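PDB 5MYP: aldehyde dehydrogenase from Trypanosoma brucei, which probably oxidises aldehydes to the corresponding carboxylic acids with NAD+ as the electron acceptor. Local coordinates for residues Arg44-Leu49 with Lys165-Tyr170; Ala6-Asn11 with Leu155-Ala160; Leu393-Phe398 with Thr412-Val417; Ile124-Tyr129 with Leu198-Ala203. All coordinates share one frame; numbering follows the deposited sequence. Where two conformers were deposited one is given.

Contact 1. Residues Arg44-Leu49 with Lys165-Tyr170; sequences RSLLNL and KLLPKY
The backbone of Leu49 sits over one face of the Tyr170 ring, its CA 3.7 Å from the ring centroid and 5° off the ring normal, a CH-pi contact. From there the side chain of Leu49 runs toward one border of the ring, CB over CG and CD1. Because its CG stands anti to the backbone N (chi1 168°), the branch passes along the CD1 side of the ring toward helix 157-170, Leu49 CD1 staying 3.7 Å from Tyr170 CD1 while it meets Leu166 CB at 3.5 Å; Leu49 CD2 goes on to Leu167 CD1, also at 3.5 Å. The same Leu167 methyl touches Leu46 CD2, so one methyl bridges two leucines a turn apart. The helices concerned, 36-52 and 157-170, pack with local axes 9.4 Å apart and N-to-C directions at 145°; the second packs against the sheet of what is, as in relatives, probably the NAD-binding Rossmann-like domain, and Leu167 touches Val176 and Ile178 of its strand 176-178. At the backbone end of Tyr170, Ser45 packs against its carbonyl O, while Asn48 CB approaches Tyr170 CE2. Tyr170 is held at its far end too, its OH hydrogen-bonded to Glu52 and Asn53, and Leu46 also packs on Leu139 and Leu142 of helix 132-143.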
loop_
_atom_site.group_PDB
_atom_site.type_symbol
_atom_site.label_atom_id
_atom_site.label_comp_id
_atom_site.label_asym_id
_atom_site.label_seq_id
_atom_site.Cartn_x
_atom_site.Cartn_y
_atom_site.Cartn_z
ATOM N N ARG A 44 19.081 -16.165 11.087
ATOM C CA ARG A 44 20.091 -16.529 12.098
ATOM C C ARG A 44 21.499 -16.063 11.706
ATOM O O ARG A 44 22.268 -15.621 12.558
ATOM C CB ARG A 44 20.107 -18.041 12.353
ATOM C CG ARG A 44 18.937 -18.541 13.194
ATOM C CD ARG A 44 19.177 -19.943 13.743
ATOM N NE ARG A 44 19.850 -20.835 12.792
ATOM C CZ ARG A 44 19.257 -21.693 11.953
ATOM N NH1 ARG A 44 17.928 -21.835 11.898
ATOM N NH2 ARG A 44 20.018 -22.437 11.150
ATOM N N SER A 45 21.836 -16.164 10.407
ATOM C CA SER A 45 23.129 -15.690 9.877
ATOM C C SER A 45 23.261 -14.170 9.949
ATOM O O SER A 45 24.343 -13.658 10.229
ATOM C CB SER A 45 23.332 -16.149 8.431
ATOM O OG SER A 45 23.189 -17.552 8.313
ATOM N N LEU A 46 22.166 -13.452 9.696
ATOM C CA LEU A 46 22.143 -11.988 9.855
ATOM C C LEU A 46 22.225 -11.562 11.330
ATOM O O LEU A 46 22.817 -10.534 11.640
ATOM C CB LEU A 46 20.924 -11.367 9.163
ATOM C CG LEU A 46 21.009 -11.363 7.635
ATOM C CD1 LEU A 46 19.681 -10.984 7.000
ATOM C CD2 LEU A 46 22.115 -10.443 7.139
ATOM N N LEU A 47 21.644 -12.351 12.235
ATOM C CA LEU A 47 21.870 -12.158 13.673
ATOM C C LEU A 47 23.358 -12.292 13.999
ATOM O O LEU A 47 23.920 -11.445 14.704
ATOM C CB LEU A 47 21.055 -13.150 14.511
ATOM C CG LEU A 47 21.197 -13.113 16.035
ATOM C CD1 LEU A 47 20.893 -11.737 16.585
ATOM C CD2 LEU A 47 20.275 -14.149 16.659
ATOM N N ASN A 48 23.990 -13.339 13.462
ATOM C CA ASN A 48 25.438 -13.535 13.623
ATOM C C ASN A 48 26.240 -12.373 13.026
ATOM O O ASN A 48 27.217 -11.931 13.629
ATOM C CB ASN A 48 25.904 -14.867 13.008
ATOM C CG ASN A 48 25.298 -16.090 13.690
ATOM O OD1 ASN A 48 25.299 -17.190 13.122
ATOM N ND2 ASN A 48 24.779 -15.912 14.901
ATOM N N LEU A 49 25.824 -11.875 11.859
ATOM C CA LEU A 49 26.438 -10.680 11.246
ATOM C C LEU A 49 26.489 -9.506 12.227
ATOM O O LEU A 49 27.531 -8.870 12.389
ATOM C CB LEU A 49 25.686 -10.264 9.970
ATOM C CG LEU A 49 25.976 -8.894 9.338
ATOM C CD1 LEU A 49 27.403 -8.810 8.847
ATOM C CD2 LEU A 49 25.023 -8.612 8.190
ATOM N N LYS A 165 31.626 -5.510 2.925
ATOM C CA LYS A 165 32.642 -6.534 3.199
ATOM C C LYS A 165 32.049 -7.751 3.934
ATOM O O LYS A 165 32.298 -8.895 3.547
ATOM C CB LYS A 165 33.799 -5.938 4.016
ATOM C CG LYS A 165 34.933 -6.922 4.308
ATOM C CD LYS A 165 35.999 -6.351 5.230
ATOM C CE LYS A 165 36.770 -7.473 5.918
ATOM N NZ LYS A 165 38.037 -7.020 6.560
ATOM N N LEU A 166 31.264 -7.497 4.980
ATOM C CA LEU A 166 30.798 -8.565 5.879
ATOM C C LEU A 166 29.613 -9.368 5.356
ATOM O O LEU A 166 29.571 -10.576 5.551
ATOM C CB LEU A 166 30.446 -8.002 7.260
ATOM C CG LEU A 166 31.604 -7.499 8.119
ATOM C CD1 LEU A 166 31.054 -6.819 9.359
ATOM C CD2 LEU A 166 32.544 -8.629 8.510
ATOM N N LEU A 167 28.658 -8.706 4.704
ATOM C CA LEU A 167 27.374 -9.340 4.363
ATOM C C LEU A 167 27.494 -10.648 3.550
ATOM O O LEU A 167 26.847 -11.638 3.911
ATOM C CB LEU A 167 26.427 -8.338 3.673
ATOM C CG LEU A 167 24.971 -8.756 3.437
ATOM C CD1 LEU A 167 24.272 -9.043 4.754
ATOM C CD2 LEU A 167 24.252 -7.667 2.653
ATOM N N PRO A 168 28.343 -10.674 2.491
ATOM C CA PRO A 168 28.545 -11.921 1.729
ATOM C C PRO A 168 29.033 -13.124 2.549
ATOM O O PRO A 168 28.765 -14.261 2.177
ATOM C CB PRO A 168 29.593 -11.537 0.678
ATOM C CG PRO A 168 29.469 -10.069 0.545
ATOM C CD PRO A 168 29.137 -9.572 1.923
ATOM N N LYS A 169 29.739 -12.873 3.647
ATOM C CA LYS A 169 30.187 -13.946 4.543
ATOM C C LYS A 169 29.051 -14.584 5.355
ATOM O O LYS A 169 29.212 -15.694 5.854
ATOM C CB LYS A 169 31.336 -13.440 5.426
ATOM C CG LYS A 169 32.544 -13.064 4.564
ATOM C CD LYS A 169 33.819 -12.818 5.353
ATOM C CE LYS A 169 33.763 -11.525 6.139
ATOM N NZ LYS A 169 35.109 -11.203 6.703
ATOM N N TYR A 170 27.912 -13.895 5.466
ATOM C CA TYR A 170 26.740 -14.405 6.185
ATOM C C TYR A 170 25.538 -14.773 5.302
ATOM O O TYR A 170 24.819 -15.722 5.621
ATOM C CB TYR A 170 26.327 -13.412 7.274
ATOM C CG TYR A 170 27.420 -13.201 8.293
ATOM C CD1 TYR A 170 28.410 -12.252 8.080
ATOM C CD2 TYR A 170 27.483 -13.964 9.460
ATOM C CE1 TYR A 170 29.429 -12.050 9.000
ATOM C CE2 TYR A 170 28.496 -13.769 10.391
ATOM C CZ TYR A 170 29.468 -12.812 10.156
ATOM O OH TYR A 170 30.474 -12.596 11.072
#

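Contact 2. Residues Ala6-Asn11 with Leu155-Ala160; sequences AGVPEN and LAPATA
The N-terminal end of the modelled chain, an extended segment leading to helix 16-29, crosses the first turn of helix 157-170 and is held there by two prolines, a valine and an alanine. Pro9 carries the middle of the contact. Its ring points at the helix and touches it with two carbons: Pro9 CG lies 3.7 Å from Ala160 CB, and Pro9 CD rests 3.4 Å from Pro157 O. Pro157 and Ala160 are three residues apart, so both face the incoming chain, and the proline ring packs directly on the Ala160 methyl.

Val8 adds one branch. Its CG1, which stands anti to the carbonyl carbon (chi1 -71°), meets Pro157 CB at 3.7 Å, and the two side chains meet at a slant. Close by, on the same side of Pro157 CB, is Gly7 O, 3.4 Å from it. That Gly7 oxygen also comes within 3.3 Å of Ala158 N, but the angle is poor; no hydrogen bond joins the segments, so the contact rests on apolar and van der Waals touching. Ala158 N is instead bonded to Asp64 of helix 54-65, whose carboxylate is also hydrogen-bonded to the hydroxyl of Thr159. Gly7 has positive phi (77°), a conformation that suits a residue without a side chain. Pro9 also touches Asn180, in a loop. A proline in the first turn, after Ala156 at the N-cap, is typical of a helix N-terminus, here one on the Rossmann-like, probably coenzyme-binding domain.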
loop_
_atom_site.group_PDB
_atom_site.type_symbol
_atom_site.label_atom_id
_atom_site.label_comp_id
_atom_site.label_asym_id
_atom_site.label_seq_id
_atom_site.Cartn_x
_atom_site.Cartn_y
_atom_site.Cartn_z
ATOM N N ALA A 6 40.684 2.586 3.443
ATOM C CA ALA A 6 39.937 3.439 2.468
ATOM C C ALA A 6 38.780 4.188 3.131
ATOM O O ALA A 6 38.645 5.400 2.957
ATOM C CB ALA A 6 39.426 2.596 1.307
ATOM N N GLY A 7 37.953 3.461 3.883
ATOM C CA GLY A 7 36.774 4.036 4.543
ATOM C C GLY A 7 35.586 4.300 3.626
ATOM O O GLY A 7 34.652 5.002 4.019
ATOM N N VAL A 8 35.617 3.739 2.414
ATOM C CA VAL A 8 34.576 3.950 1.401
ATOM C C VAL A 8 34.381 2.650 0.603
ATOM O O VAL A 8 35.359 1.948 0.327
ATOM C CB VAL A 8 34.936 5.115 0.437
ATOM C CG1 VAL A 8 34.847 6.464 1.140
ATOM C CG2 VAL A 8 36.322 4.941 -0.189
ATOM N N PRO A 9 33.125 2.313 0.243
ATOM C CA PRO A 9 32.924 1.158 -0.626
ATOM C C PRO A 9 33.211 1.509 -2.088
ATOM O O PRO A 9 33.039 2.660 -2.493
ATOM C CB PRO A 9 31.442 0.827 -0.421
ATOM C CG PRO A 9 30.815 2.131 -0.112
ATOM C CD PRO A 9 31.842 2.921 0.646
ATOM N N GLU A 10 33.653 0.524 -2.863
ATOM C CA GLU A 10 33.823 0.699 -4.304
ATOM C C GLU A 10 32.444 0.858 -4.942
ATOM O O GLU A 10 31.524 0.110 -4.610
ATOM C CB GLU A 10 34.551 -0.505 -4.907
ATOM C CG GLU A 10 34.908 -0.352 -6.382
ATOM C CD GLU A 10 35.638 -1.565 -6.947
ATOM O OE1 GLU A 10 36.397 -2.222 -6.197
ATOM O OE2 GLU A 10 35.459 -1.861 -8.151
ATOM N N ASN A 11 32.300 1.834 -5.840
ATOM C CA ASN A 11 31.047 2.025 -6.576
ATOM C C ASN A 11 30.786 0.815 -7.469
ATOM O O ASN A 11 31.699 0.318 -8.127
ATOM C CB ASN A 11 31.091 3.284 -7.448
ATOM C CG ASN A 11 31.083 4.574 -6.641
ATOM O OD1 ASN A 11 30.527 4.648 -5.545
ATOM N ND2 ASN A 11 31.689 5.611 -7.198
ATOM N N LEU A 155 26.492 8.667 2.074
ATOM C CA LEU A 155 26.802 9.606 3.166
ATOM C C LEU A 155 27.092 8.920 4.521
ATOM O O LEU A 155 27.252 9.608 5.528
ATOM C CB LEU A 155 25.680 10.650 3.314
ATOM C CG LEU A 155 25.553 11.692 2.197
ATOM C CD1 LEU A 155 24.732 11.185 1.021
ATOM C CD2 LEU A 155 24.919 12.968 2.739
ATOM N N ALA A 156 27.138 7.581 4.548
ATOM C CA ALA A 156 27.716 6.826 5.678
ATOM C C ALA A 156 28.684 5.780 5.110
ATOM O O ALA A 156 28.426 4.575 5.186
ATOM C CB ALA A 156 26.621 6.173 6.504
ATOM N N PRO A 157 29.808 6.246 4.528
ATOM C CA PRO A 157 30.676 5.366 3.747
ATOM C C PRO A 157 31.408 4.283 4.544
ATOM O O PRO A 157 31.575 3.175 4.031
ATOM C CB PRO A 157 31.669 6.339 3.101
ATOM C CG PRO A 157 31.727 7.489 4.037
ATOM C CD PRO A 157 30.319 7.632 4.541
ATOM N N ALA A 158 31.846 4.588 5.764
ATOM C CA ALA A 158 32.537 3.594 6.599
ATOM C C ALA A 158 31.620 2.409 6.919
ATOM O O ALA A 158 32.039 1.249 6.844
ATOM C CB ALA A 158 33.062 4.227 7.880
ATOM N N THR A 159 30.365 2.712 7.247
ATOM C CA THR A 159 29.355 1.686 7.505
ATOM C C THR A 159 29.028 0.896 6.237
ATOM O O THR A 159 28.911 -0.323 6.287
ATOM C CB THR A 159 28.063 2.298 8.090
ATOM O OG1 THR A 159 28.382 3.065 9.256
ATOM C CG2 THR A 159 27.063 1.210 8.474
ATOM N N ALA A 160 28.897 1.597 5.110
ATOM C CA ALA A 160 28.649 0.961 3.810
ATOM C C ALA A 160 29.782 0.015 3.411
ATOM O O ALA A 160 29.523 -1.079 2.919
ATOM C CB ALA A 160 28.448 2.015 2.732
#

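Contact 3. Residues Leu393-Phe398 with Thr412-Val417; sequences LALYVF and TSSGAV
Leu393-Phe398 and Thr412-Val417 run parallel where they pair, Leu395 opposite Val417 with CA atoms 4.8 Å apart. Leu395 N donates to Ala416 O at 2.9 Å with a bent N-H...O angle of 135°, and Val417 CA-H is directed at Leu395 O, 3.2 Å from CA to oxygen. Just before the strands begin, the two chains draw closer: Leu393 O is only 3.1 Å from Gly415 CA, the oxygen occupying the space on that side of the glycine. Ala416 O takes a second donor, Ser414 OG at 2.8 Å, which comes from above the carbonyl plane and from the face opposite Leu395 N.

This is a right-handed beta-alpha-beta crossover of what is, in this family, the catalytic domain: strand 395-398, helix 402-411, then strand 417-419. Leu395 packs between the strands and helix. Its CB meets Ser414 OG at 3.5 Å; with CG anti to the backbone N (chi1 179°), Leu395 CD1 reaches Thr412 OG1 at 3.4 Å, the two side chains crossing nearly at right angles, while CD2 lies alongside Val417 CG1. The hydroxyl of Thr412 is bonded to Val408 O, and Arg457 of the second subunit hydrogen-bonds both Thr412 and Ser414. Val417 also pairs with a strand of that subunit, carrying the sheet across the interface. Leu393, at the other end, approaches the predicted active-site residues Cys259 and Glu223 to about 4 Å between side chains.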
loop_
_atom_site.group_PDB
_atom_site.type_symbol
_atom_site.label_atom_id
_atom_site.label_comp_id
_atom_site.label_asym_id
_atom_site.label_seq_id
_atom_site.Cartn_x
_atom_site.Cartn_y
_atom_site.Cartn_z
ATOM N N LEU A 393 5.908 12.433 10.731
ATOM C CA LEU A 393 6.080 11.023 11.067
ATOM C C LEU A 393 5.680 10.724 12.516
ATOM O O LEU A 393 5.168 9.644 12.808
ATOM C CB LEU A 393 7.528 10.594 10.821
ATOM C CG LEU A 393 7.857 9.102 10.892
ATOM C CD1 LEU A 393 6.969 8.288 9.960
ATOM C CD2 LEU A 393 9.322 8.876 10.558
ATOM N N ALA A 394 5.916 11.674 13.417
ATOM C CA ALA A 394 5.540 11.527 14.821
ATOM C C ALA A 394 4.878 12.798 15.338
ATOM O O ALA A 394 5.104 13.885 14.816
ATOM C CB ALA A 394 6.764 11.186 15.657
ATOM N N LEU A 395 4.033 12.637 16.349
ATOM C CA LEU A 395 3.448 13.750 17.085
ATOM C C LEU A 395 3.519 13.393 18.560
ATOM O O LEU A 395 3.155 12.283 18.950
ATOM C CB LEU A 395 1.999 13.986 16.649
ATOM C CG LEU A 395 1.219 15.115 17.342
ATOM C CD1 LEU A 395 0.246 15.781 16.380
ATOM C CD2 LEU A 395 0.479 14.630 18.579
ATOM N N TYR A 396 3.978 14.335 19.375
ATOM C CA TYR A 396 4.217 14.093 20.790
ATOM C C TYR A 396 3.366 15.037 21.631
ATOM O O TYR A 396 3.285 16.227 21.333
ATOM C CB TYR A 396 5.702 14.286 21.096
ATOM C CG TYR A 396 6.611 13.417 20.252
ATOM C CD1 TYR A 396 6.451 12.036 20.236
ATOM C CD2 TYR A 396 7.636 13.970 19.479
ATOM C CE1 TYR A 396 7.272 11.225 19.468
ATOM C CE2 TYR A 396 8.469 13.167 18.713
ATOM C CZ TYR A 396 8.282 11.793 18.713
ATOM O OH TYR A 396 9.108 10.975 17.976
ATOM N N VAL A 397 2.723 14.498 22.668
ATOM C CA VAL A 397 1.874 15.281 23.569
ATOM C C VAL A 397 2.269 14.985 25.011
ATOM O O VAL A 397 2.205 13.836 25.442
ATOM C CB VAL A 397 0.372 14.952 23.386
ATOM C CG1 VAL A 397 -0.492 15.840 24.285
ATOM C CG2 VAL A 397 -0.030 15.098 21.925
ATOM N N PHE A 398 2.687 16.014 25.741
ATOM C CA PHE A 398 2.954 15.896 27.171
ATOM C C PHE A 398 1.777 16.494 27.930
ATOM O O PHE A 398 1.505 17.691 27.815
ATOM C CB PHE A 398 4.267 16.584 27.547
ATOM C CG PHE A 398 5.486 15.826 27.107
ATOM C CD1 PHE A 398 5.973 15.963 25.812
ATOM C CD2 PHE A 398 6.150 14.973 27.982
ATOM C CE1 PHE A 398 7.098 15.262 25.398
ATOM C CE2 PHE A 398 7.273 14.269 27.576
ATOM C CZ PHE A 398 7.750 14.415 26.279
ATOM N N THR A 412 -5.641 15.833 14.811
ATOM C CA THR A 412 -4.379 15.866 14.062
ATOM C C THR A 412 -4.135 14.546 13.339
ATOM O O THR A 412 -4.722 13.517 13.688
ATOM C CB THR A 412 -3.179 16.124 14.990
ATOM O OG1 THR A 412 -3.113 15.104 15.997
ATOM C CG2 THR A 412 -3.287 17.493 15.649
ATOM N N SER A 413 -3.258 14.589 12.338
ATOM C CA SER A 413 -2.808 13.394 11.628
ATOM C C SER A 413 -1.282 13.324 11.628
ATOM O O SER A 413 -0.603 14.317 11.365
ATOM C CB SER A 413 -3.341 13.380 10.201
ATOM O OG SER A 413 -2.903 12.219 9.523
ATOM N N SER A 414 -0.757 12.142 11.934
ATOM C CA SER A 414 0.681 11.912 11.997
ATOM C C SER A 414 0.948 10.427 11.832
ATOM O O SER A 414 0.030 9.626 11.956
ATOM C CB SER A 414 1.243 12.393 13.332
ATOM O OG SER A 414 0.584 11.756 14.417
ATOM N N GLY A 415 2.197 10.069 11.552
ATOM C CA GLY A 415 2.590 8.665 11.438
ATOM C C GLY A 415 2.409 7.888 12.736
ATOM O O GLY A 415 2.149 6.692 12.709
ATOM N N ALA A 416 2.561 8.574 13.867
ATOM C CA ALA A 416 2.289 8.002 15.182
ATOM C C ALA A 416 2.061 9.108 16.205
ATOM O O ALA A 416 2.376 10.272 15.951
ATOM C CB ALA A 416 3.449 7.121 15.625
ATOM N N VAL A 417 1.500 8.727 17.351
ATOM C CA VAL A 417 1.385 9.602 18.516
ATOM C C VAL A 417 2.019 8.898 19.712
ATOM O O VAL A 417 1.737 7.721 19.957
ATOM C CB VAL A 417 -0.085 9.938 18.850
ATOM C CG1 VAL A 417 -0.186 10.804 20.109
ATOM C CG2 VAL A 417 -0.748 10.623 17.669
#

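Contact 4. Residues Ile124-Tyr129 with Leu198-Ala203; sequences IGTWNY and LYTGSA
Ile124 and Tyr199 stand opposite each other on neighbouring parallel strands, 110-124 and 196-200, of the Rossmann-like, probably coenzyme-binding domain, where the first strand ends and its loop turns toward helix 132-143. Along the Ile124 side chain, CB comes first, 3.8 Å from Tyr199 CD1. The CG2 branch, anti to the backbone N, then comes up to the ring edge, near its plane, at 3.6 Å from Tyr199 CD1, with CE1 a little farther off. On the other branch, Ile124 CD1 still touches Tyr199 CD1 at 4.2 Å. The tyrosine ring is anchored at its far end as well, where its OH accepts a hydrogen bond from Ser202 N, at the N-cap position of helix 203-214.

Ile124 bonds the neighbouring strand through both its N and its O: the N gives Leu198 O a nearly straight bond, 173° at the hydrogen, whereas the bond from Thr200 N to Ile124 O is weak, at 3.4 Å. As the chains diverge, two waters bridge them: one also binds Ile124 O and joins it to Thr200 OG1, the other joins Gly125 O to Thr200 O. Thr200 lies near Glu223 and Cys259, the predicted active-site residues, with side chains about 4 and 5 Å away. Its CG2 meets CG2 of Thr126 at 3.7 Å, the two side chains crossing at about a right angle, and CB of Thr126 rests against the backbone O of Thr200.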
loop_
_atom_site.group_PDB
_atom_site.type_symbol
_atom_site.label_atom_id
_atom_site.label_comp_id
_atom_site.label_asym_id
_atom_site.label_seq_id
_atom_site.Cartn_x
_atom_site.Cartn_y
_atom_site.Cartn_z
ATOM N N ILE A 124 16.526 0.862 -0.191
ATOM C CA ILE A 124 17.427 2.007 -0.307
ATOM C C ILE A 124 17.599 2.607 1.085
ATOM O O ILE A 124 16.644 3.099 1.679
ATOM C CB ILE A 124 16.894 3.065 -1.294
ATOM C CG1 ILE A 124 16.739 2.451 -2.696
ATOM C CG2 ILE A 124 17.820 4.284 -1.338
ATOM C CD1 ILE A 124 15.924 3.296 -3.656
ATOM N N GLY A 125 18.823 2.547 1.597
ATOM C CA GLY A 125 19.126 2.992 2.950
ATOM C C GLY A 125 19.360 4.483 3.041
ATOM O O GLY A 125 19.436 5.181 2.028
ATOM N N THR A 126 19.467 4.965 4.272
ATOM C CA THR A 126 19.803 6.355 4.541
ATOM C C THR A 126 21.025 6.400 5.472
ATOM O O THR A 126 21.495 5.363 5.957
ATOM C CB THR A 126 18.582 7.145 5.086
ATOM O OG1 THR A 126 18.924 8.530 5.216
ATOM C CG2 THR A 126 18.096 6.602 6.427
ATOM N N TRP A 127 21.531 7.605 5.702
ATOM C CA TRP A 127 22.835 7.808 6.360
ATOM C C TRP A 127 22.781 7.998 7.879
ATOM O O TRP A 127 23.791 7.791 8.549
ATOM C CB TRP A 127 23.582 9.000 5.734
ATOM C CG TRP A 127 22.807 10.277 5.724
ATOM C CD1 TRP A 127 22.054 10.771 4.699
ATOM C CD2 TRP A 127 22.687 11.216 6.796
ATOM N NE1 TRP A 127 21.482 11.963 5.061
ATOM C CE2 TRP A 127 21.851 12.259 6.345
ATOM C CE3 TRP A 127 23.216 11.284 8.093
ATOM C CZ2 TRP A 127 21.532 13.360 7.144
ATOM C CZ3 TRP A 127 22.887 12.372 8.895
ATOM C CH2 TRP A 127 22.053 13.394 8.415
ATOM N N ASN A 128 21.632 8.411 8.417
ATOM C CA ASN A 128 21.557 8.864 9.819
ATOM C C ASN A 128 21.613 7.718 10.842
ATOM O O ASN A 128 22.235 7.859 11.898
ATOM C CB ASN A 128 20.343 9.790 10.047
ATOM C CG ASN A 128 19.009 9.080 9.908
ATOM O OD1 ASN A 128 18.870 8.144 9.127
ATOM N ND2 ASN A 128 18.016 9.535 10.661
ATOM N N TYR A 129 20.966 6.596 10.522
ATOM C CA TYR A 129 21.134 5.337 11.259
ATOM C C TYR A 129 21.408 4.274 10.199
ATOM O O TYR A 129 20.505 3.547 9.789
ATOM C CB TYR A 129 19.904 5.021 12.107
ATOM C CG TYR A 129 19.673 6.061 13.178
ATOM C CD1 TYR A 129 20.284 5.958 14.431
ATOM C CD2 TYR A 129 18.872 7.167 12.928
ATOM C CE1 TYR A 129 20.084 6.924 15.405
ATOM C CE2 TYR A 129 18.666 8.139 13.894
ATOM C CZ TYR A 129 19.268 8.020 15.130
ATOM O OH TYR A 129 19.056 8.993 16.085
ATOM N N LEU A 198 11.430 -0.412 -0.758
ATOM C CA LEU A 198 11.377 0.374 0.477
ATOM C C LEU A 198 12.456 1.449 0.420
ATOM O O LEU A 198 13.635 1.142 0.231
ATOM C CB LEU A 198 11.535 -0.500 1.726
ATOM C CG LEU A 198 11.247 0.237 3.055
ATOM C CD1 LEU A 198 10.540 -0.655 4.079
ATOM C CD2 LEU A 198 12.496 0.873 3.663
ATOM N N TYR A 199 12.043 2.704 0.592
ATOM C CA TYR A 199 12.946 3.853 0.587
ATOM C C TYR A 199 12.778 4.647 1.873
ATOM O O TYR A 199 11.661 4.988 2.254
ATOM C CB TYR A 199 12.679 4.768 -0.620
ATOM C CG TYR A 199 13.418 6.085 -0.528
ATOM C CD1 TYR A 199 14.758 6.177 -0.891
ATOM C CD2 TYR A 199 12.791 7.226 -0.032
ATOM C CE1 TYR A 199 15.453 7.375 -0.792
ATOM C CE2 TYR A 199 13.477 8.429 0.085
ATOM C CZ TYR A 199 14.807 8.502 -0.299
ATOM O OH TYR A 199 15.485 9.692 -0.187
ATOM N N THR A 200 13.901 4.943 2.523
ATOM C CA THR A 200 13.951 5.834 3.672
ATOM C C THR A 200 14.799 7.040 3.281
ATOM O O THR A 200 15.888 6.888 2.723
ATOM C CB THR A 200 14.560 5.136 4.904
ATOM O OG1 THR A 200 13.871 3.903 5.144
ATOM C CG2 THR A 200 14.452 6.012 6.152
ATOM N N GLY A 201 14.285 8.237 3.560
ATOM C CA GLY A 201 14.983 9.478 3.231
ATOM C C GLY A 201 14.042 10.661 3.101
ATOM O O GLY A 201 13.128 10.806 3.901
ATOM N N SER A 202 14.268 11.495 2.087
ATOM C CA SER A 202 13.535 12.756 1.909
ATOM C C SER A 202 12.317 12.597 1.003
ATOM O O SER A 202 12.283 11.713 0.144
ATOM C CB SER A 202 14.455 13.818 1.312
ATOM O OG SER A 202 14.816 13.477 -0.015
ATOM N N ALA A 203 11.333 13.474 1.192
ATOM C CA ALA A 203 10.164 13.547 0.314
ATOM C C ALA A 203 10.536 13.878 -1.132
ATOM O O ALA A 203 9.934 13.352 -2.060
ATOM C CB ALA A 203 9.172 14.578 0.839
HETATM O O HOH W 1 15.570 2.036 4.159
HETATM O O HOH W 2 18.070 7.700 1.333
#

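In the fold
Contacts 1, 2 and 4 interleave along the chain and gather on the probably coenzyme-binding part, while contact 3 follows all of them in sequence. Contacts 1 and 2 share helix 157-170, touching its last and first turns with centres about 18 Å apart. Contact 4 lies in the sheet of that domain, between strands 110-124 and 196-200; its centre is about 16 Å from that of contact 2, and the two meet where Trp127 packs on Leu155. Contact 3 belongs to the other sheet, which is extended by a strand of the second subunit; its centre lies about 20 Å from that of contact 4 and about 36 Å from that of contact 1. Contacts 3 and 4 both approach Glu223 and Cys259, consistent with the two sheets meeting at the probable catalytic site.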